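Local coordinates for protein UDP-glucose 4-epimerase (Brucella ovis, PDB 4WOK) that probably interconverts UDP-glucose and UDP-galactose by inverting the sugar at C4, using a bound NAD as cofactor, at residues Arg67-Glu70 against Thr71-Tyr75. The protein carries 2 engineered substitutions. Numbering follows the deposited sequence.
Sequences RLVE and TMEKY
Thr71 turns its hydroxyl back onto the helix turn behind it, where OG1 donates to Arg67 O at 2.8 Å. That carbonyl oxygen also takes the Thr71 backbone amide, N to O 3.0 Å, and the two donors approach from opposite faces of the carbonyl plane. The torsion explains the reach: with chi1 at -61°, OG1 sits beside the backbone N and opposite the carbonyl carbon. One water then donates both to Thr71 OG1 and to Glu70 OE2, at 3.0 and 2.9 Å respectively, linking the threonine hydroxyl to the Glu70 carboxylate. The guanidinium of Arg67 leads elsewhere, its NE bonding to Glu59 O.

One residue on, Met72 N closes the next i to i+4 bond on Leu68 O, with an N-H...O angle of 165°, and the side chains of this pair meet obliquely: the Met72 methyl CE lies 4.0 Å from Leu68 CG and slightly farther from CD1. This is the apolar side of helix 65-75, in the Rossmann-type part of the epimerase, where the helix joins strand 57-59 to strand 79-82 of the parallel sheet. Both residues touch Leu110 of helix 96-116, while Thr71 touches Tyr41 of strand 37-42, which Leu68 also meets, and Val58 of strand 57-59.

Val69 and Glu73 run side by side and point the same way. Glu73 CG passes 3.2 Å from Val69 O, and the carboxylate then lies alongside the valine, with OE2 3.5 Å from Val69 CG1, a contact that is van der Waals in character. Thr117 touches both side chains from the loop after helix 96-116.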
loop_
_atom_site.group_PDB
_atom_site.type_symbol
_atom_site.label_atom_id
_atom_site.label_comp_id
_atom_site.label_asym_id
_atom_site.label_seq_id
_atom_site.Cartn_x
_atom_site.Cartn_y
_atom_site.Cartn_z
ATOM N N ARG A 67 -9.006 0.982 23.711
ATOM C CA ARG A 67 -9.161 2.249 23.025
ATOM C C ARG A 67 -9.751 2.051 21.637
ATOM O O ARG A 67 -10.532 2.869 21.169
ATOM C CB ARG A 67 -7.819 2.969 22.919
ATOM C CG ARG A 67 -7.927 4.404 22.397
ATOM C CD ARG A 67 -6.624 5.120 22.682
ATOM N NE ARG A 67 -6.650 6.507 22.244
ATOM C CZ ARG A 67 -7.205 7.498 22.930
ATOM N NH1 ARG A 67 -7.796 7.257 24.100
ATOM N NH2 ARG A 67 -7.173 8.728 22.440
ATOM N N LEU A 68 -9.358 0.971 20.973
ATOM C CA LEU A 68 -9.888 0.687 19.643
ATOM C C LEU A 68 -11.382 0.327 19.711
ATOM O O LEU A 68 -12.196 0.809 18.912
ATOM C CB LEU A 68 -9.078 -0.437 19.003
ATOM C CG LEU A 68 -9.258 -0.741 17.522
ATOM C CD1 LEU A 68 -9.130 0.523 16.656
ATOM C CD2 LEU A 68 -8.209 -1.773 17.145
ATOM N N VAL A 69 -11.749 -0.508 20.676
ATOM C CA VAL A 69 -13.165 -0.831 20.888
ATOM C C VAL A 69 -13.983 0.420 21.219
ATOM O O VAL A 69 -15.083 0.632 20.680
ATOM C CB VAL A 69 -13.318 -1.878 22.008
ATOM C CG1 VAL A 69 -14.765 -1.986 22.470
ATOM C CG2 VAL A 69 -12.805 -3.239 21.532
ATOM N N GLU A 70 -13.445 1.254 22.101
ATOM C CA GLU A 70 -14.103 2.501 22.487
ATOM C C GLU A 70 -14.396 3.336 21.250
ATOM O O GLU A 70 -15.479 3.909 21.094
ATOM C CB GLU A 70 -13.213 3.279 23.447
ATOM C CG GLU A 70 -13.792 4.577 23.989
ATOM C CD GLU A 70 -12.777 5.296 24.869
ATOM O OE1 GLU A 70 -12.572 4.872 26.027
ATOM O OE2 GLU A 70 -12.153 6.268 24.390
ATOM N N THR A 71 -13.407 3.383 20.366
ATOM C CA THR A 71 -13.517 4.171 19.151
ATOM C C THR A 71 -14.581 3.618 18.231
ATOM O O THR A 71 -15.399 4.367 17.691
ATOM C CB THR A 71 -12.177 4.216 18.411
ATOM O OG1 THR A 71 -11.209 4.838 19.256
ATOM C CG2 THR A 71 -12.307 5.025 17.120
ATOM N N MET A 72 -14.579 2.305 18.039
ATOM C CA MET A 72 -15.620 1.695 17.211
ATOM C C MET A 72 -17.023 1.886 17.797
ATOM O O MET A 72 -17.999 2.084 17.056
ATOM C CB MET A 72 -15.320 0.213 17.011
ATOM C CG MET A 72 -14.014 -0.026 16.234
ATOM S SD MET A 72 -13.796 -1.777 15.901
ATOM C CE MET A 72 -12.210 -1.737 15.021
ATOM N N GLU A 73 -17.133 1.852 19.122
ATOM C CA GLU A 73 -18.435 2.070 19.766
ATOM C C GLU A 73 -18.900 3.516 19.586
ATOM O O GLU A 73 -20.082 3.779 19.316
ATOM C CB GLU A 73 -18.363 1.689 21.252
ATOM C CG GLU A 73 -18.123 0.192 21.422
ATOM C CD GLU A 73 -18.124 -0.288 22.871
ATOM O OE1 GLU A 73 -18.056 0.541 23.806
ATOM O OE2 GLU A 73 -18.207 -1.520 23.063
ATOM N N LYS A 74 -17.978 4.459 19.715
ATOM C CA LYS A 74 -18.336 5.863 19.535
ATOM C C LYS A 74 -18.773 6.167 18.097
ATOM O O LYS A 74 -19.765 6.863 17.879
ATOM C CB LYS A 74 -17.166 6.765 19.924
ATOM C CG LYS A 74 -17.425 8.237 19.646
ATOM C CD LYS A 74 -16.263 9.110 20.105
ATOM C CE LYS A 74 -16.566 10.587 19.857
ATOM N NZ LYS A 74 -15.499 11.477 20.393
ATOM N N TYR A 75 -18.035 5.648 17.116
ATOM C CA TYR A 75 -18.253 6.062 15.731
ATOM C C TYR A 75 -19.132 5.106 14.918
ATOM O O TYR A 75 -19.606 5.481 13.842
ATOM C CB TYR A 75 -16.909 6.258 15.021
ATOM C CG TYR A 75 -16.171 7.492 15.487
ATOM C CD1 TYR A 75 -16.498 8.739 14.988
ATOM C CD2 TYR A 75 -15.164 7.410 16.452
ATOM C CE1 TYR A 75 -15.843 9.874 15.417
ATOM C CE2 TYR A 75 -14.503 8.544 16.890
ATOM C CZ TYR A 75 -14.847 9.772 16.360
ATOM O OH TYR A 75 -14.216 10.912 16.782
HETATM O O HOH W 1 -11.538 6.637 21.626
#